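Local atomic coordinates of Asp/Glu-specific dipeptidyl-peptidase (Flavobacterium psychrophilum, PDB entry 5JXF), a protein that removes dipeptides from the N-terminus of oligopeptides as a serine protease with strict specificity for aspartate or glutamate at P1. Residues Tyr595-Lys598 / Tyr602-Pro605; Thr52-Leu57 / Asp277-Val282; Glu304-Lys309 / Ile349-Gly354; Gly639-Asn644 / Val706-Asp711; Asp105-His110 / Asp116-Gly121. One frame throughout, in Å; residues are numbered along the deposited sequence.

In the fold
Contact 2 opens first along the chain and spans contact 5 within its loop; contacts 3, 1 and 4 then follow in series. Contacts 1 and 2, with centres about 21 Å apart, reach the same antiparallel sheet, at hairpin 595-598/601-608 and at strand 279-284. Contact 4 packs helix 703-713, which follows strand 698-702 of that sheet. Contact 5 belongs to the other half of the chymotrypsin-like catalytic part, beyond His101, a charge-relay residue by similarity. Contact 3 lies apart in the helical part, about 39 Å from contact 4 between centres. The substrate site lies between the helical part, which supplies Ala339 and Asn343, and the catalytic part, which supplies His101 and Ser662; contacts 2 and 4 are away from it.

Contact 1: residues Tyr595-Lys598 / Tyr602-Pro605; sequences YSPK and YYNP
Two backbone hydrogen bonds join Tyr595 and Tyr603 as a hydrogen-bonded antiparallel pair in the hairpin of strands 595-598 and 601-608. Tyr603 N gives the shorter one, 2.7 Å to Tyr595 O, and Tyr595 N returns one of 3.1 Å to Tyr603 O.

Aromatic contacts cover one face of this pair. The Tyr603 ring turns its edge to the Tyr595 ring in an offset T-shaped arrangement, with planes at 88° and centroids 5.3 Å apart. Pro597 adds a CH-pi contact, its CG 3.8 Å from the Tyr603 ring centroid and over the face. The hydroxyl of Tyr595 continues to Glu683, while Tyr603 packs on Ile601 of the second subunit.

The CB of Tyr602 points away from 595-598, yet with CG anti to its N (chi1 -167°) the ring returns over the Tyr595 backbone, and Tyr595 O lies 3.6 Å above one ring face. A serine in its place would probably leave the Tyr595 peptide without this aromatic cover.

The pairing thus rests on backbone bonds, with aromatic and CH-pi contacts around them, and since Tyr602 and Tyr603 also pair with a strand of the second subunit, the sheet runs on across the interface.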
# COMPACT_ATOMS: atom_id res chain seq x y z
N TYR A 595 8.30 -5.17 12.60
CA TYR A 595 7.02 -5.81 12.94
C TYR A 595 6.28 -6.34 11.70
O TYR A 595 6.69 -6.10 10.56
CB TYR A 595 6.11 -4.84 13.69
CG TYR A 595 5.53 -3.74 12.82
CD1 TYR A 595 6.31 -2.68 12.37
CD2 TYR A 595 4.18 -3.75 12.48
CE1 TYR A 595 5.76 -1.66 11.58
CE2 TYR A 595 3.64 -2.73 11.70
CZ TYR A 595 4.44 -1.69 11.26
OH TYR A 595 3.87 -0.71 10.49
N SER A 596 5.19 -7.06 11.95
CA SER A 596 4.37 -7.66 10.89
C SER A 596 2.95 -7.11 10.90
O SER A 596 2.16 -7.42 11.78
CB SER A 596 4.32 -9.17 11.04
OG SER A 596 3.38 -9.70 10.12
N PRO A 597 2.63 -6.30 9.88
CA PRO A 597 1.31 -5.66 9.80
C PRO A 597 0.20 -6.64 9.38
O PRO A 597 -0.96 -6.44 9.75
CB PRO A 597 1.53 -4.58 8.74
CG PRO A 597 2.58 -5.15 7.86
CD PRO A 597 3.51 -5.92 8.77
N LYS A 598 0.57 -7.69 8.64
CA LYS A 598 -0.37 -8.61 7.99
C LYS A 598 0.29 -9.96 7.66
O LYS A 598 1.51 -10.09 7.67
CB LYS A 598 -0.92 -7.98 6.72
CG LYS A 598 -2.13 -7.13 6.96
CD LYS A 598 -2.52 -6.30 5.75
CE LYS A 598 -3.66 -5.38 6.14
NZ LYS A 598 -4.46 -6.00 7.24
N TYR A 602 6.56 -8.69 6.49
CA TYR A 602 7.37 -8.20 7.59
C TYR A 602 7.97 -6.85 7.24
O TYR A 602 8.45 -6.64 6.13
CB TYR A 602 8.47 -9.20 7.97
CG TYR A 602 9.10 -8.84 9.29
CD1 TYR A 602 8.51 -9.23 10.49
CD2 TYR A 602 10.25 -8.07 9.35
CE1 TYR A 602 9.07 -8.89 11.71
CE2 TYR A 602 10.81 -7.71 10.57
CZ TYR A 602 10.22 -8.13 11.75
OH TYR A 602 10.77 -7.78 12.97
N TYR A 603 7.93 -5.92 8.20
CA TYR A 603 8.56 -4.62 8.02
C TYR A 603 9.87 -4.61 8.78
O TYR A 603 9.89 -4.83 10.00
CB TYR A 603 7.66 -3.49 8.49
CG TYR A 603 6.49 -3.15 7.60
CD1 TYR A 603 6.41 -3.63 6.30
CD2 TYR A 603 5.46 -2.36 8.07
CE1 TYR A 603 5.32 -3.32 5.49
CE2 TYR A 603 4.38 -2.03 7.29
CZ TYR A 603 4.31 -2.52 5.99
OH TYR A 603 3.23 -2.20 5.21
N ASN A 604 10.96 -4.37 8.07
CA ASN A 604 12.26 -4.31 8.70
C ASN A 604 12.39 -3.03 9.50
O ASN A 604 11.72 -2.04 9.19
CB ASN A 604 13.35 -4.40 7.64
CG ASN A 604 13.41 -5.76 6.99
OD1 ASN A 604 13.27 -6.79 7.66
ND2 ASN A 604 13.59 -5.77 5.67
N PRO A 605 13.27 -3.01 10.52
CA PRO A 605 13.40 -1.86 11.42
C PRO A 605 14.14 -0.63 10.88
O PRO A 605 14.15 0.40 11.57
CB PRO A 605 14.17 -2.44 12.61
CG PRO A 605 14.98 -3.56 12.00
CD PRO A 605 14.03 -4.18 11.01

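Contact 2: residues Thr52-Leu57 / Asp277-Val282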
# COMPACT_ATOMS: atom_id res chain seq x y z
N THR A 52 16.05 -2.34 36.15
CA THR A 52 16.23 -3.76 35.85
C THR A 52 15.84 -4.06 34.41
O THR A 52 16.63 -4.64 33.67
CB THR A 52 15.42 -4.65 36.81
OG1 THR A 52 15.90 -4.48 38.14
CG2 THR A 52 15.56 -6.11 36.43
N GLU A 53 14.65 -3.62 34.00
CA GLU A 53 14.19 -3.85 32.63
C GLU A 53 15.12 -3.23 31.58
O GLU A 53 15.38 -3.84 30.54
CB GLU A 53 12.78 -3.30 32.43
CG GLU A 53 11.68 -4.09 33.10
CD GLU A 53 10.29 -3.61 32.72
OE1 GLU A 53 10.19 -2.68 31.90
OE2 GLU A 53 9.29 -4.17 33.23
N MET A 54 15.64 -2.04 31.86
CA MET A 54 16.50 -1.37 30.89
C MET A 54 17.86 -2.08 30.74
O MET A 54 18.32 -2.32 29.61
CB MET A 54 16.68 0.10 31.25
CG MET A 54 15.37 0.88 31.43
SD MET A 54 15.58 2.60 31.94
CE MET A 54 14.10 2.86 32.87
N LYS A 55 18.47 -2.43 31.87
CA LYS A 55 19.78 -3.10 31.88
C LYS A 55 19.73 -4.47 31.21
O LYS A 55 20.64 -4.89 30.49
CB LYS A 55 20.30 -3.22 33.32
CG LYS A 55 20.74 -1.90 33.90
CD LYS A 55 21.37 -2.05 35.25
CE LYS A 55 21.78 -0.68 35.78
NZ LYS A 55 22.64 0.04 34.79
N ASN A 56 18.65 -5.16 31.52
CA ASN A 56 18.22 -6.37 30.84
C ASN A 56 18.11 -6.20 29.32
O ASN A 56 18.45 -7.12 28.57
CB ASN A 56 16.91 -6.78 31.51
CG ASN A 56 17.12 -7.83 32.59
OD1 ASN A 56 16.19 -8.11 33.39
ND2 ASN A 56 18.21 -8.62 32.42
N LEU A 57 17.66 -5.03 28.86
CA LEU A 57 17.67 -4.71 27.42
C LEU A 57 19.04 -4.29 26.89
O LEU A 57 19.25 -4.24 25.67
CB LEU A 57 16.66 -3.61 27.11
CG LEU A 57 15.20 -4.04 27.19
CD1 LEU A 57 14.29 -2.85 27.17
CD2 LEU A 57 14.88 -5.00 26.03
N ASP A 277 17.65 -4.90 17.67
CA ASP A 277 17.84 -5.27 19.08
C ASP A 277 18.67 -4.26 19.89
O ASP A 277 18.88 -4.48 21.07
CB ASP A 277 18.50 -6.64 19.22
CG ASP A 277 17.65 -7.76 18.66
OD1 ASP A 277 16.41 -7.66 18.72
OD2 ASP A 277 18.24 -8.75 18.17
N ASP A 278 19.17 -3.20 19.27
CA ASP A 278 19.85 -2.15 20.04
C ASP A 278 18.88 -1.56 21.05
O ASP A 278 17.75 -1.22 20.71
CB ASP A 278 20.38 -1.03 19.15
CG ASP A 278 21.72 -1.36 18.53
OD1 ASP A 278 22.30 -2.42 18.85
OD2 ASP A 278 22.21 -0.52 17.74
N PHE A 279 19.31 -1.50 22.30
CA PHE A 279 18.59 -0.73 23.31
C PHE A 279 18.37 0.68 22.81
O PHE A 279 19.27 1.28 22.20
CB PHE A 279 19.35 -0.69 24.64
CG PHE A 279 18.72 0.21 25.67
CD1 PHE A 279 17.71 -0.26 26.49
CD2 PHE A 279 19.12 1.52 25.80
CE1 PHE A 279 17.13 0.57 27.45
CE2 PHE A 279 18.54 2.36 26.75
CZ PHE A 279 17.55 1.88 27.57
N THR A 280 17.18 1.20 23.06
CA THR A 280 16.86 2.61 22.81
C THR A 280 16.06 3.18 23.97
O THR A 280 15.21 2.48 24.54
CB THR A 280 16.00 2.83 21.52
OG1 THR A 280 14.70 2.26 21.70
CG2 THR A 280 16.64 2.23 20.29
N MET A 281 16.33 4.43 24.31
CA MET A 281 15.57 5.13 25.31
C MET A 281 15.11 6.47 24.77
O MET A 281 15.90 7.27 24.27
CB MET A 281 16.39 5.31 26.60
CG MET A 281 15.56 5.63 27.80
SD MET A 281 16.54 6.19 29.24
CE MET A 281 17.26 7.67 28.61
N VAL A 282 13.81 6.72 24.90
CA VAL A 282 13.25 7.97 24.45
C VAL A 282 12.73 8.80 25.64
O VAL A 282 11.93 8.35 26.44
CB VAL A 282 12.14 7.71 23.41
CG1 VAL A 282 11.55 9.01 22.94
CG2 VAL A 282 12.69 6.90 22.20
O HOH W 1 17.79 -4.67 23.42
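Phe279 turns the edge of its ring to Leu57. Leu57 CB lies in the ring plane, 3.6 Å from Phe279 CD1, and Met54 CB approaches the neighbouring rim atom CE1 of Phe279 at 3.9 Å. The carbonyl oxygen of Met54 also comes obliquely to the ring, 3.8 Å from Phe279 CD1. The ring reaches the helix because its CG stands anti to the backbone N (chi1 174°), which sends it out from strand 279-284 against Met54 and Leu57.

Beside the ring, a water molecule joins the two backbones. It donates to Leu57 O at 2.7 Å and to Asp277 O at 2.6 Å.

Further out, Tyr589 of the adjoining strand 586-591 touches Met54, Leu57 and Phe279 alike, while its hydroxyl is hydrogen-bonded to Glu53 of the same helix. Glu53 also forms a salt bridge with Arg576, and Asp277 one with Lys593. Phe279 itself is carried by the antiparallel sheet in which strand 279-284 lies between strands 586-591 and 665-667.

The direct contact is therefore apolar and sets few demands on direction, whereas the water bridges the two carbonyls, which as acceptors could not pair directly, and the Glu53-Tyr589 bond links the helix to strand 586-591, the neighbour of 279-284.

Contact 3: residues Glu304-Lys309 / Ile349-Gly354; sequences ETNPAK and IGESQG
Asn306 pushes its amide between Glu351 and Ser352 of the facing helix, and its nitrogen supplies a hydrogen to each. The bond from Asn306 ND2 to Ser352 OG is 2.8 Å long and nearly straight, at 166°. The second, from Asn306 ND2 to Glu351 OE1, is longer at 3.2 Å but equally straight, and it uses the anti lone pair of the carboxylate oxygen. Both acceptors lie close to the amide plane, and the carboxylate is turned only 11° from it, so the two bonds oppose rotation of the amide about its CB-CG bond.

The two segments belong to helices 295-325 and 328-357, which run antiparallel as a hairpin of long helices in the helical part of this S46 peptidase. Just beyond Asn306, Pro307 has no N-H to give to the preceding turn, and the first helix is kinked there. Helix 328-357 also carries Ala339 and Asn343, which line the pocket of the bound arginine.

Ser352 OG is further bonded to Trp348 O in the turn before, which orients the hydroxyl that Asn306 meets. Glu351 reaches across with an extended chain, CG anti to its N (chi1 175°), and Ile301 packs on both it and Asn306. The Glu351 side chain lies about 6 Å from that of Arg680, the residue assigned by similarity to P1 specificity, a nearness that would probably favour a charged carboxylate.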
# COMPACT_ATOMS: atom_id res chain seq x y z
N GLU A 304 -18.83 7.05 17.73
CA GLU A 304 -19.47 8.34 17.45
C GLU A 304 -18.62 9.60 17.47
O GLU A 304 -18.81 10.46 16.61
CB GLU A 304 -20.66 8.52 18.39
CG GLU A 304 -20.50 7.86 19.74
CD GLU A 304 -21.82 7.33 20.26
OE1 GLU A 304 -22.80 7.29 19.48
OE2 GLU A 304 -21.87 6.95 21.46
N THR A 305 -17.68 9.74 18.40
CA THR A 305 -16.87 10.96 18.39
C THR A 305 -15.90 10.99 17.20
O THR A 305 -15.88 11.96 16.44
CB THR A 305 -16.06 11.13 19.71
OG1 THR A 305 -15.24 9.99 19.93
CG2 THR A 305 -17.01 11.31 20.90
N ASN A 306 -15.11 9.94 17.02
CA ASN A 306 -14.17 9.89 15.91
C ASN A 306 -14.80 10.02 14.51
O ASN A 306 -14.33 10.81 13.70
CB ASN A 306 -13.32 8.62 15.97
CG ASN A 306 -12.06 8.79 16.79
OD1 ASN A 306 -11.92 9.76 17.53
ND2 ASN A 306 -11.12 7.86 16.65
N PRO A 307 -15.87 9.24 14.23
CA PRO A 307 -16.44 9.36 12.88
C PRO A 307 -16.92 10.78 12.56
O PRO A 307 -16.70 11.27 11.45
CB PRO A 307 -17.63 8.39 12.91
CG PRO A 307 -17.35 7.45 14.01
CD PRO A 307 -16.57 8.22 15.03
N ALA A 308 -17.56 11.43 13.54
CA ALA A 308 -18.00 12.81 13.37
C ALA A 308 -16.84 13.73 12.99
O ALA A 308 -16.86 14.36 11.92
CB ALA A 308 -18.68 13.31 14.66
N LYS A 309 -15.82 13.79 13.85
CA LYS A 309 -14.66 14.66 13.65
C LYS A 309 -13.87 14.31 12.38
O LYS A 309 -13.34 15.20 11.72
CB LYS A 309 -13.74 14.57 14.87
CG LYS A 309 -14.32 15.20 16.13
CD LYS A 309 -13.26 15.37 17.20
CE LYS A 309 -12.81 14.02 17.74
NZ LYS A 309 -11.85 14.17 18.88
N ILE A 349 -8.49 8.13 11.94
CA ILE A 349 -8.80 7.02 11.04
C ILE A 349 -8.08 5.76 11.53
O ILE A 349 -8.72 4.75 11.82
CB ILE A 349 -8.44 7.38 9.59
CG1 ILE A 349 -9.38 8.48 9.09
CG2 ILE A 349 -8.45 6.14 8.66
CD1 ILE A 349 -8.98 9.11 7.78
N GLY A 350 -6.76 5.86 11.69
CA GLY A 350 -5.96 4.75 12.19
C GLY A 350 -6.35 4.26 13.57
O GLY A 350 -6.37 3.06 13.83
N GLU A 351 -6.67 5.19 14.45
CA GLU A 351 -7.02 4.85 15.81
C GLU A 351 -8.31 4.04 15.85
O GLU A 351 -8.39 3.00 16.50
CB GLU A 351 -7.14 6.11 16.66
CG GLU A 351 -7.62 5.85 18.07
CD GLU A 351 -7.70 7.13 18.91
OE1 GLU A 351 -8.62 7.96 18.67
OE2 GLU A 351 -6.82 7.31 19.78
N SER A 352 -9.34 4.53 15.15
CA SER A 352 -10.59 3.79 15.05
C SER A 352 -10.38 2.44 14.36
O SER A 352 -10.98 1.44 14.75
CB SER A 352 -11.65 4.62 14.30
OG SER A 352 -11.97 5.80 15.02
N GLN A 353 -9.49 2.43 13.37
CA GLN A 353 -9.16 1.20 12.63
C GLN A 353 -8.54 0.15 13.55
O GLN A 353 -9.01 -0.99 13.61
CB GLN A 353 -8.22 1.50 11.46
CG GLN A 353 -7.99 0.32 10.51
CD GLN A 353 -7.27 0.72 9.22
OE1 GLN A 353 -7.51 1.79 8.66
NE2 GLN A 353 -6.38 -0.15 8.75
N GLY A 354 -7.48 0.53 14.27
CA GLY A 354 -6.78 -0.38 15.17
C GLY A 354 -7.58 -0.85 16.37
O GLY A 354 -7.40 -1.97 16.85

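Contact 4: residues Gly639-Asn644 / Val706-Asp711; sequences GQYGEN and VLFIVD
Tyr641 is laid against helix 703-713 by a short turn that starts at Gly639, whose O accepts a 3.2 Å bond from Gly642 N. Gly639 has a positive phi (53°), a value glycine adopts easily. Gln640, next in line, places its CG 3.7 Å above the plane of the Tyr641 ring, on the face turned from the helix.

Tyr641 itself carries the contact. Its other face lies on the helix backbone, with Phe708 N 3.9 Å above the plane and over the ring centre. On one flank Tyr641 CE1 meets Leu707 CB at 3.6 Å; on the other Tyr641 CD2 comes to 4.1 Å from Phe708 CB. The ring therefore lies over the backbone between these two side chains. At its end Tyr641 OH donates to Asp711 OD2, which sits at the ring edge and near the ring plane. The modelled separation is very short and its exact value doubtful. Asp711 is one turn on from Leu707, and its CG anti to the backbone N (chi1 -174°) brings the carboxylate over to the phenol.

Beyond Gly642 the chain leaves the helix, although Glu643 still forms a salt bridge with Arg704 near the helix start. Lys717 of helix 717-721 pairs with Asp711 OD2, Ile720 packs on both Tyr641 and Asp711, and Leu725 of strand 725-726 touches Gln640 and Leu707. Across the helix, Val706 and Val710 rest on Met240 of strand 239-245.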
# COMPACT_ATOMS: atom_id res chain seq x y z
N GLY A 639 30.05 10.26 2.82
CA GLY A 639 31.12 10.51 3.77
C GLY A 639 31.01 9.63 5.00
O GLY A 639 30.58 8.47 4.92
N GLN A 640 31.35 10.20 6.15
CA GLN A 640 31.36 9.45 7.40
C GLN A 640 29.96 9.11 7.89
O GLN A 640 29.80 8.50 8.95
CB GLN A 640 32.07 10.23 8.50
CG GLN A 640 31.37 11.52 8.91
CD GLN A 640 32.16 12.26 9.97
OE1 GLN A 640 33.17 11.76 10.46
NE2 GLN A 640 31.69 13.46 10.34
N TYR A 641 28.94 9.49 7.13
CA TYR A 641 27.57 9.19 7.52
C TYR A 641 27.04 7.92 6.86
O TYR A 641 25.95 7.46 7.18
CB TYR A 641 26.66 10.36 7.19
CG TYR A 641 27.26 11.66 7.60
CD1 TYR A 641 27.49 11.95 8.94
CD2 TYR A 641 27.63 12.59 6.64
CE1 TYR A 641 28.07 13.15 9.31
CE2 TYR A 641 28.21 13.78 7.01
CZ TYR A 641 28.42 14.06 8.34
OH TYR A 641 28.99 15.25 8.69
N GLY A 642 27.80 7.37 5.92
CA GLY A 642 27.38 6.18 5.21
C GLY A 642 27.74 4.88 5.89
O GLY A 642 28.57 4.82 6.78
N GLU A 643 27.09 3.81 5.45
CA GLU A 643 27.27 2.48 6.03
C GLU A 643 27.37 1.46 4.90
O GLU A 643 26.34 1.03 4.39
CB GLU A 643 26.08 2.15 6.95
CG GLU A 643 26.15 0.78 7.61
CD GLU A 643 24.96 0.53 8.52
OE1 GLU A 643 23.85 0.25 8.00
OE2 GLU A 643 25.13 0.64 9.77
N ASN A 644 28.59 1.11 4.51
CA ASN A 644 28.79 0.19 3.38
C ASN A 644 28.12 0.69 2.10
O ASN A 644 27.52 -0.10 1.38
CB ASN A 644 28.24 -1.21 3.69
CG ASN A 644 28.69 -1.75 5.03
OD1 ASN A 644 29.75 -1.39 5.54
ND2 ASN A 644 27.88 -2.63 5.61
N VAL A 706 20.32 12.97 9.64
CA VAL A 706 20.27 14.37 10.08
C VAL A 706 21.59 15.08 9.76
O VAL A 706 21.60 16.12 9.09
CB VAL A 706 19.99 14.48 11.59
CG1 VAL A 706 20.07 15.94 12.04
CG2 VAL A 706 18.63 13.87 11.90
N LEU A 707 22.69 14.50 10.21
CA LEU A 707 23.99 15.14 10.01
C LEU A 707 24.35 15.22 8.52
O LEU A 707 24.84 16.25 8.04
CB LEU A 707 25.08 14.39 10.78
CG LEU A 707 24.92 14.25 12.30
CD1 LEU A 707 26.04 13.38 12.85
CD2 LEU A 707 24.90 15.61 13.01
N PHE A 708 24.08 14.15 7.78
CA PHE A 708 24.21 14.16 6.32
C PHE A 708 23.48 15.36 5.69
O PHE A 708 24.02 16.04 4.82
CB PHE A 708 23.68 12.85 5.71
CG PHE A 708 23.67 12.84 4.21
CD1 PHE A 708 24.82 12.50 3.49
CD2 PHE A 708 22.53 13.16 3.50
CE1 PHE A 708 24.82 12.48 2.10
CE2 PHE A 708 22.51 13.14 2.11
CZ PHE A 708 23.66 12.80 1.40
N ILE A 709 22.26 15.61 6.13
CA ILE A 709 21.50 16.69 5.52
C ILE A 709 22.10 18.05 5.92
O ILE A 709 22.28 18.93 5.08
CB ILE A 709 20.03 16.60 5.91
CG1 ILE A 709 19.40 15.38 5.26
CG2 ILE A 709 19.29 17.86 5.49
CD1 ILE A 709 19.22 15.53 3.75
N VAL A 710 22.42 18.21 7.20
CA VAL A 710 23.09 19.42 7.67
C VAL A 710 24.38 19.69 6.88
O VAL A 710 24.70 20.82 6.48
CB VAL A 710 23.42 19.32 9.18
CG1 VAL A 710 24.24 20.51 9.61
CG2 VAL A 710 22.14 19.16 9.99
N ASP A 711 25.11 18.60 6.65
CA ASP A 711 26.45 18.69 6.12
C ASP A 711 26.51 18.65 4.59
O ASP A 711 26.82 19.66 3.95
CB ASP A 711 27.28 17.54 6.71
CG ASP A 711 28.73 17.61 6.34
OD1 ASP A 711 29.09 18.39 5.44
OD2 ASP A 711 29.51 16.87 6.97

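Contact 5: residues Asp105-His110 / Asp116-Gly121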
# COMPACT_ATOMS: atom_id res chain seq x y z
N ASP A 105 5.80 25.76 12.38
CA ASP A 105 5.06 27.00 12.60
C ASP A 105 6.01 28.20 12.60
O ASP A 105 5.69 29.25 12.04
CB ASP A 105 4.28 26.93 13.91
CG ASP A 105 3.38 28.14 14.12
OD1 ASP A 105 2.42 28.30 13.32
OD2 ASP A 105 3.62 28.94 15.05
N ALA A 106 7.19 28.03 13.20
CA ALA A 106 8.24 29.04 13.13
C ALA A 106 8.77 29.25 11.70
O ALA A 106 9.01 30.37 11.26
CB ALA A 106 9.39 28.67 14.06
N ILE A 107 8.98 28.16 10.96
CA ILE A 107 9.43 28.30 9.58
C ILE A 107 8.38 29.01 8.71
O ILE A 107 8.72 29.95 7.97
CB ILE A 107 9.76 26.93 8.97
CG1 ILE A 107 10.97 26.33 9.68
CG2 ILE A 107 10.06 27.06 7.49
CD1 ILE A 107 10.97 24.86 9.72
N GLN A 108 7.12 28.58 8.81
CA GLN A 108 6.03 29.19 8.03
C GLN A 108 5.91 30.64 8.39
O GLN A 108 5.64 31.49 7.54
CB GLN A 108 4.68 28.50 8.29
CG GLN A 108 3.51 29.06 7.46
CD GLN A 108 2.71 30.16 8.17
OE1 GLN A 108 2.86 30.40 9.37
NE2 GLN A 108 1.84 30.83 7.41
N ASN A 109 6.10 30.92 9.68
CA ASN A 109 6.00 32.28 10.16
C ASN A 109 7.09 33.17 9.54
O ASN A 109 6.79 34.34 9.27
CB ASN A 109 6.05 32.35 11.68
CG ASN A 109 5.74 33.75 12.21
OD1 ASN A 109 4.78 34.40 11.77
ND2 ASN A 109 6.54 34.22 13.16
N HIS A 110 8.32 32.69 9.28
CA HIS A 110 9.17 33.65 8.57
C HIS A 110 9.25 33.35 7.08
O HIS A 110 10.18 33.80 6.41
CB HIS A 110 10.62 33.78 9.09
CG HIS A 110 10.76 33.82 10.59
ND1 HIS A 110 11.71 34.61 11.21
CD2 HIS A 110 10.28 33.01 11.54
CE1 HIS A 110 11.68 34.39 12.51
NE2 HIS A 110 10.87 33.38 12.74
N ASP A 116 10.91 31.84 0.71
CA ASP A 116 10.11 30.65 1.00
C ASP A 116 10.92 29.56 1.69
O ASP A 116 11.35 28.59 1.06
CB ASP A 116 9.50 30.11 -0.31
CG ASP A 116 8.41 29.08 -0.08
OD1 ASP A 116 8.07 28.82 1.09
OD2 ASP A 116 7.86 28.54 -1.08
N TYR A 117 11.12 29.71 3.00
CA TYR A 117 11.88 28.75 3.80
C TYR A 117 11.17 27.42 3.93
O TYR A 117 11.82 26.39 4.11
CB TYR A 117 12.18 29.31 5.20
CG TYR A 117 12.97 30.59 5.16
CD1 TYR A 117 14.24 30.62 4.61
CD2 TYR A 117 12.45 31.77 5.68
CE1 TYR A 117 14.98 31.78 4.57
CE2 TYR A 117 13.19 32.95 5.65
CZ TYR A 117 14.45 32.94 5.09
OH TYR A 117 15.20 34.10 5.04
N LEU A 118 9.84 27.45 3.89
CA LEU A 118 9.05 26.22 3.82
C LEU A 118 9.60 25.35 2.67
O LEU A 118 9.97 24.20 2.88
CB LEU A 118 7.56 26.52 3.62
CG LEU A 118 6.80 27.07 4.85
CD1 LEU A 118 5.45 27.66 4.48
CD2 LEU A 118 6.62 25.98 5.90
N THR A 119 9.67 25.93 1.48
CA THR A 119 10.16 25.19 0.31
C THR A 119 11.67 24.99 0.33
O THR A 119 12.15 23.88 0.13
CB THR A 119 9.77 25.91 -0.99
OG1 THR A 119 8.36 26.12 -1.02
CG2 THR A 119 10.18 25.07 -2.21
N ASN A 120 12.41 26.06 0.60
CA ASN A 120 13.87 26.06 0.40
C ASN A 120 14.70 25.64 1.61
O ASN A 120 15.91 25.40 1.49
CB ASN A 120 14.29 27.45 -0.04
CG ASN A 120 13.78 27.78 -1.43
OD1 ASN A 120 13.74 26.92 -2.31
ND2 ASN A 120 13.34 29.02 -1.63
N GLY A 121 14.07 25.55 2.77
CA GLY A 121 14.81 25.35 3.98
C GLY A 121 15.48 26.65 4.38
O GLY A 121 15.25 27.70 3.77
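Apolar packing carries most of the contact between Ile107 and Leu118. With CG2 anti to the backbone N, Ile107 presents this methyl to the start of helix 117-120: Ile107 CG2 lies 3.9 Å from Leu118 CD2 and 3.8 Å from Tyr117 CB. Leu118 runs beside Gln108 in the same direction, its CD1 3.8 Å from Gln108 CG, and both its methyls lie against Gln108 CA. Cutting Leu118 back to an alanine is likely to open a gap beside Gln108 and leave Ile107 CG2 with less to pack on.

An aromatic edge meets a carbonyl next to this. Tyr117 CD2 comes to 3.1 Å from His110 O, which lies near the ring plane.

Polar bonds surround this packing. Asp116 is the N-cap of helix 117-120, with a weak 3.3 Å bond from Thr119 N to Asp116 OD1. In the connecting loop, Ser111 OG is bonded to both Ile107 O and Leu118 N, tying the helices together. The Gln108 amide continues to Ile332 O, and His110 NE2 to Asn133.

Helix 100-109, which also bears His101, is thus backed by the short helix 117-120. Leu118 touches Phe104 of helix 100-109 and Ala335 of the long helix 328-357.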